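Local coordinates for scarecrow-like protein 3 (Arabidopsis thaliana, PDB 6KPB), which probably acts as a transcription factor in plant development and binds zinc finger proteins of the IDD family, among them JACKDAW/IDD10, at residues Arg136-Glu141 / Ile390-Met395. Sequence-based numbering, arbitrary orientation.
Sequences RRLFFE and IKVEKM
L138 and V392 meet where two helices cross, with CB of L138 lying 3.7 Å from CG2 of V392. The valine reaches across with that one methyl: CG1 stands anti to its own backbone N (chi1 169°), which leaves CG2 beside the N and directed at the start of the leucine side chain. The same methyl also comes near the backbone of the next residue, more loosely, at 4.3 Å from F139 N. L138 reaches across helix 387-406 and brings CD1 to 4.2 Å from CB of K391, touching the lysine at its root. F139 contributes at the margin, although its CA is the one nearest to that of V392, at 6.7 Å. The contact is small and rests on van der Waals packing, burying 150 Å² over both sides; the local axes approach to 9.6 Å and cross at -110°. In the GRAS fold it links helix 129-142, on the side of the Rossmann-like sheet domain, to helix 387-406, which packs against the N-terminal helical bundle through helix 92-109. Next to the central pair, F143 touches V392 and meets the ring of F139 with the planes inclined by about 40°, while L146 of helix 145-160 also packs on F139. K391 and M395 carry the interface back along helix 129-142, both touching E131. Behind V392, the carboxylate of E393, a buried residue, forms two salt bridges: R389, one turn back on the same helix, takes OE2, while R95 takes OE1 and so joins helix 387-406 to helix 92-109.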
loop_
_atom_site.group_PDB
_atom_site.type_symbol
_atom_site.label_atom_id
_atom_site.label_comp_id
_atom_site.label_asym_id
_atom_site.label_seq_id
_atom_site.Cartn_x
_atom_site.Cartn_y
_atom_site.Cartn_z
ATOM N N ARG A 136 -15.457 6.917 2.637
ATOM C CA ARG A 136 -16.524 7.355 3.534
ATOM C C ARG A 136 -17.650 8.027 2.760
ATOM O O ARG A 136 -18.828 7.862 3.097
ATOM C CB ARG A 136 -15.976 8.303 4.600
ATOM C CG ARG A 136 -14.980 7.666 5.550
ATOM C CD ARG A 136 -14.719 8.557 6.752
ATOM N NE ARG A 136 -13.400 8.315 7.328
ATOM C CZ ARG A 136 -12.345 9.097 7.123
ATOM N NH1 ARG A 136 -12.458 10.177 6.361
ATOM N NH2 ARG A 136 -11.180 8.805 7.684
ATOM N N ARG A 137 -17.305 8.797 1.724
ATOM C CA ARG A 137 -18.334 9.381 0.870
ATOM C C ARG A 137 -19.148 8.292 0.184
ATOM O O ARG A 137 -20.374 8.404 0.062
ATOM C CB ARG A 137 -17.691 10.314 -0.158
ATOM C CG ARG A 137 -18.639 11.333 -0.781
ATOM C CD ARG A 137 -19.353 10.783 -2.012
ATOM N NE ARG A 137 -18.502 10.776 -3.199
ATOM C CZ ARG A 137 -18.834 10.209 -4.355
ATOM N NH1 ARG A 137 -20.001 9.590 -4.485
ATOM N NH2 ARG A 137 -17.998 10.254 -5.383
ATOM N N LEU A 138 -18.482 7.220 -0.259
ATOM C CA LEU A 138 -19.188 6.128 -0.921
ATOM C C LEU A 138 -20.158 5.437 0.029
ATOM O O LEU A 138 -21.298 5.136 -0.347
ATOM C CB LEU A 138 -18.185 5.123 -1.488
ATOM C CG LEU A 138 -17.350 5.593 -2.682
ATOM C CD1 LEU A 138 -16.283 4.566 -3.026
ATOM C CD2 LEU A 138 -18.244 5.863 -3.883
ATOM N N PHE A 139 -19.726 5.169 1.265
ATOM C CA PHE A 139 -20.630 4.588 2.253
ATOM C C PHE A 139 -21.838 5.486 2.479
ATOM O O PHE A 139 -22.978 5.008 2.540
ATOM C CB PHE A 139 -19.883 4.344 3.564
ATOM C CG PHE A 139 -20.729 3.726 4.645
ATOM C CD1 PHE A 139 -21.266 2.458 4.485
ATOM C CD2 PHE A 139 -20.969 4.403 5.829
ATOM C CE1 PHE A 139 -22.040 1.884 5.480
ATOM C CE2 PHE A 139 -21.742 3.834 6.830
ATOM C CZ PHE A 139 -22.278 2.573 6.654
ATOM N N PHE A 140 -21.606 6.796 2.578
ATOM C CA PHE A 140 -22.698 7.742 2.773
ATOM C C PHE A 140 -23.682 7.722 1.610
ATOM O O PHE A 140 -24.883 7.928 1.813
ATOM C CB PHE A 140 -22.126 9.148 2.966
ATOM C CG PHE A 140 -23.165 10.230 3.030
ATOM C CD1 PHE A 140 -23.813 10.515 4.221
ATOM C CD2 PHE A 140 -23.487 10.970 1.904
ATOM C CE1 PHE A 140 -24.768 11.512 4.286
ATOM C CE2 PHE A 140 -24.441 11.970 1.963
ATOM C CZ PHE A 140 -25.081 12.242 3.155
ATOM N N GLU A 141 -23.202 7.474 0.390
ATOM C CA GLU A 141 -24.046 7.560 -0.797
ATOM C C GLU A 141 -24.579 6.217 -1.272
ATOM O O GLU A 141 -25.681 6.168 -1.829
ATOM C CB GLU A 141 -23.282 8.229 -1.945
ATOM C CG GLU A 141 -22.769 9.621 -1.613
ATOM C CD GLU A 141 -22.809 10.560 -2.802
ATOM O OE1 GLU A 141 -23.642 11.491 -2.795
ATOM O OE2 GLU A 141 -22.014 10.366 -3.747
ATOM N N ILE A 390 -15.993 -2.388 -4.614
ATOM C CA ILE A 390 -14.811 -3.068 -4.091
ATOM C C ILE A 390 -14.142 -2.229 -3.011
ATOM O O ILE A 390 -13.701 -2.758 -1.982
ATOM C CB ILE A 390 -13.838 -3.405 -5.235
ATOM C CG1 ILE A 390 -14.515 -4.320 -6.259
ATOM C CG2 ILE A 390 -12.577 -4.058 -4.687
ATOM C CD1 ILE A 390 -13.586 -4.802 -7.351
ATOM N N LYS A 391 -14.055 -0.911 -3.222
ATOM C CA LYS A 391 -13.467 -0.035 -2.212
ATOM C C LYS A 391 -14.210 -0.148 -0.886
ATOM O O LYS A 391 -13.593 -0.290 0.176
ATOM C CB LYS A 391 -13.472 1.416 -2.695
ATOM C CG LYS A 391 -12.394 1.758 -3.704
ATOM C CD LYS A 391 -11.936 3.199 -3.527
ATOM C CE LYS A 391 -11.415 3.784 -4.827
ATOM N NZ LYS A 391 -12.505 3.928 -5.829
ATOM N N VAL A 392 -15.542 -0.083 -0.930
ATOM C CA VAL A 392 -16.334 -0.206 0.292
ATOM C C VAL A 392 -16.149 -1.587 0.905
ATOM O O VAL A 392 -15.930 -1.727 2.115
ATOM C CB VAL A 392 -17.816 0.093 0.001
ATOM C CG1 VAL A 392 -18.683 -0.293 1.190
ATOM C CG2 VAL A 392 -18.001 1.564 -0.344
ATOM N N GLU A 393 -16.218 -2.630 0.073
ATOM C CA GLU A 393 -16.108 -3.992 0.584
ATOM C C GLU A 393 -14.743 -4.246 1.213
ATOM O O GLU A 393 -14.641 -4.955 2.220
ATOM C CB GLU A 393 -16.386 -4.994 -0.538
ATOM C CG GLU A 393 -17.855 -5.089 -0.922
ATOM C CD GLU A 393 -18.080 -5.881 -2.196
ATOM O OE1 GLU A 393 -17.098 -6.118 -2.934
ATOM O OE2 GLU A 393 -19.238 -6.266 -2.462
ATOM N N LYS A 394 -13.685 -3.664 0.647
ATOM C CA LYS A 394 -12.337 -3.877 1.168
ATOM C C LYS A 394 -11.982 -2.894 2.282
ATOM O O LYS A 394 -11.667 -3.304 3.403
ATOM C CB LYS A 394 -11.330 -3.764 0.067
ATOM C CG LYS A 394 -9.983 -3.342 0.558
ATOM C CD LYS A 394 -8.870 -4.104 -0.096
ATOM C CE LYS A 394 -7.918 -4.615 0.957
ATOM N NZ LYS A 394 -6.567 -4.829 0.409
ATOM N N MET A 395 -12.017 -1.592 1.983
ATOM C CA MET A 395 -11.484 -0.600 2.912
ATOM C C MET A 395 -12.349 -0.420 4.152
ATOM O O MET A 395 -11.852 0.082 5.164
ATOM C CB MET A 395 -11.308 0.744 2.205
ATOM C CG MET A 395 -10.336 0.708 1.040
ATOM S SD MET A 395 -9.902 2.347 0.430
ATOM C CE MET A 395 -8.743 1.914 -0.868
#